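Local coordinates for protein malonate decarboxylase subunit alpha (Acinetobacter baumannii ATCC 17978, PDB 6MPR) that probably transfers the acyl carrier protein from its acetyl thioester to malonate, as the alpha subunit of malonate decarboxylase, at residues A[75-80]-A[225-230]. Numbering follows the deposited sequence.
Sequences LSRSLA and ADQPFY
The Arg77 side chain leaves the helix with CG anti to the carbonyl carbon, beside the backbone N, then bends at chi3 (-84°), and this brings its guanidinium end-on to the carboxylate of Asp226. The aspartate reaches back from the other direction, with CG held between its own backbone N and carbonyl carbon (chi1 52°). The two flat groups meet edge to edge and lie nearly coplanar, 19° apart. Arg77 NH1 donates to Asp226 OD2 at 2.8 Å, and Arg77 NH2 donates to Asp226 OD1 at 2.9 Å in an almost straight bond. NH1 and NH2 each hold a separate oxygen through its syn lone pair, which makes this an end-on bidentate salt bridge. Beside it, Gln227 brings its aliphatic CG to 3.9 Å from Arg77 NH2, a van der Waals contact.

The bridge ties helix 73-79 to the loop that follows strand 221-224, near the surface of the domain built on the parallel sheet. Asp73, on the same helix, forms a second salt bridge with Arg77 NH2. It also accepts a hydrogen bond from the backbone N of Tyr230, giving the loop another link to this helix. Two bonds to one carboxylate limit how far the guanidinium can rotate. The guanidinium would be expected to keep Asp226 ionised, though solvent probably weakens the effect at this exposed residue. Its charge is probably balanced by one carboxylate from the helix and one from the loop.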
loop_
_atom_site.group_PDB
_atom_site.type_symbol
_atom_site.label_atom_id
_atom_site.label_comp_id
_atom_site.label_asym_id
_atom_site.label_seq_id
_atom_site.Cartn_x
_atom_site.Cartn_y
_atom_site.Cartn_z
ATOM N N LEU A 75 -1.359 -15.256 24.326
ATOM C CA LEU A 75 -0.914 -16.259 23.356
ATOM C C LEU A 75 0.607 -16.327 23.282
ATOM O O LEU A 75 1.172 -17.422 23.197
ATOM C CB LEU A 75 -1.509 -15.976 21.969
ATOM C CG LEU A 75 -3.032 -16.063 21.854
ATOM C CD1 LEU A 75 -3.510 -15.772 20.409
ATOM C CD2 LEU A 75 -3.543 -17.407 22.352
ATOM N N SER A 76 1.289 -15.177 23.329
ATOM C CA SER A 76 2.748 -15.206 23.259
ATOM C C SER A 76 3.355 -15.811 24.522
ATOM O O SER A 76 4.292 -16.610 24.428
ATOM C CB SER A 76 3.311 -13.806 22.983
ATOM O OG SER A 76 2.918 -12.867 23.969
ATOM N N ARG A 77 2.829 -15.470 25.710
ATOM C CA ARG A 77 3.327 -16.096 26.936
ATOM C C ARG A 77 3.067 -17.596 26.917
ATOM O O ARG A 77 3.905 -18.389 27.375
ATOM C CB ARG A 77 2.683 -15.461 28.177
ATOM C CG ARG A 77 3.190 -14.056 28.510
ATOM C CD ARG A 77 2.555 -13.502 29.798
ATOM N NE ARG A 77 1.247 -12.880 29.565
ATOM C CZ ARG A 77 0.089 -13.415 29.958
ATOM N NH1 ARG A 77 0.072 -14.575 30.602
ATOM N NH2 ARG A 77 -1.059 -12.789 29.716
ATOM N N SER A 78 1.912 -18.005 26.378
ATOM C CA SER A 78 1.586 -19.427 26.321
ATOM C C SER A 78 2.484 -20.146 25.324
ATOM O O SER A 78 3.005 -21.229 25.615
ATOM C CB SER A 78 0.105 -19.627 25.960
ATOM O OG SER A 78 -0.781 -19.098 26.948
ATOM N N LEU A 79 2.685 -19.556 24.141
ATOM C CA LEU A 79 3.556 -20.184 23.151
ATOM C C LEU A 79 4.954 -20.426 23.718
ATOM O O LEU A 79 5.554 -21.483 23.485
ATOM C CB LEU A 79 3.622 -19.309 21.895
ATOM C CG LEU A 79 4.415 -19.880 20.717
ATOM C CD1 LEU A 79 3.757 -21.151 20.209
ATOM C CD2 LEU A 79 4.508 -18.852 19.600
ATOM N N ALA A 80 5.470 -19.477 24.502
ATOM C CA ALA A 80 6.786 -19.631 25.115
ATOM C C ALA A 80 6.825 -20.705 26.194
ATOM O O ALA A 80 7.922 -21.042 26.649
ATOM C CB ALA A 80 7.247 -18.292 25.697
ATOM N N ALA A 225 -8.538 -14.557 27.308
ATOM C CA ALA A 225 -7.207 -14.380 27.873
ATOM C C ALA A 225 -7.268 -14.407 29.397
ATOM O O ALA A 225 -8.301 -14.103 30.001
ATOM C CB ALA A 225 -6.599 -13.061 27.402
ATOM N N ASP A 226 -6.141 -14.769 30.024
ATOM C CA ASP A 226 -6.096 -14.764 31.482
ATOM C C ASP A 226 -6.243 -13.356 32.026
ATOM O O ASP A 226 -6.649 -13.181 33.180
ATOM C CB ASP A 226 -4.798 -15.406 32.005
ATOM C CG ASP A 226 -3.521 -14.808 31.379
ATOM O OD1 ASP A 226 -3.609 -13.965 30.463
ATOM O OD2 ASP A 226 -2.415 -15.217 31.808
ATOM N N GLN A 227 -5.932 -12.355 31.211
ATOM C CA GLN A 227 -6.062 -10.957 31.581
ATOM C C GLN A 227 -6.126 -10.148 30.297
ATOM O O GLN A 227 -5.723 -10.642 29.237
ATOM C CB GLN A 227 -4.884 -10.510 32.460
ATOM C CG GLN A 227 -3.535 -10.654 31.769
ATOM C CD GLN A 227 -2.397 -10.288 32.683
ATOM O OE1 GLN A 227 -1.516 -9.512 32.320
ATOM N NE2 GLN A 227 -2.407 -10.847 33.880
ATOM N N PRO A 228 -6.671 -8.932 30.341
ATOM C CA PRO A 228 -6.879 -8.174 29.097
ATOM C C PRO A 228 -5.579 -7.999 28.327
ATOM O O PRO A 228 -4.503 -7.902 28.923
ATOM C CB PRO A 228 -7.418 -6.827 29.588
ATOM C CG PRO A 228 -8.060 -7.146 30.906
ATOM C CD PRO A 228 -7.204 -8.221 31.517
ATOM N N PHE A 229 -5.692 -7.969 26.992
ATOM C CA PHE A 229 -4.497 -7.878 26.159
ATOM C C PHE A 229 -3.653 -6.662 26.529
ATOM O O PHE A 229 -4.169 -5.597 26.892
ATOM C CB PHE A 229 -4.840 -7.881 24.646
ATOM C CG PHE A 229 -5.593 -6.656 24.134
ATOM C CD1 PHE A 229 -4.947 -5.437 23.916
ATOM C CD2 PHE A 229 -6.929 -6.761 23.774
ATOM C CE1 PHE A 229 -5.636 -4.338 23.412
ATOM C CE2 PHE A 229 -7.633 -5.677 23.277
ATOM C CZ PHE A 229 -6.982 -4.447 23.089
ATOM N N TYR A 230 -2.339 -6.867 26.494
ATOM C CA TYR A 230 -1.377 -5.845 26.877
ATOM C C TYR A 230 -1.296 -4.745 25.833
ATOM O O TYR A 230 -1.257 -5.015 24.628
ATOM C CB TYR A 230 -0.002 -6.483 27.039
ATOM C CG TYR A 230 1.092 -5.526 27.441
ATOM C CD1 TYR A 230 1.276 -5.192 28.769
ATOM C CD2 TYR A 230 1.935 -4.949 26.489
ATOM C CE1 TYR A 230 2.273 -4.317 29.157
ATOM C CE2 TYR A 230 2.945 -4.066 26.875
ATOM C CZ TYR A 230 3.104 -3.760 28.213
ATOM O OH TYR A 230 4.090 -2.893 28.630
#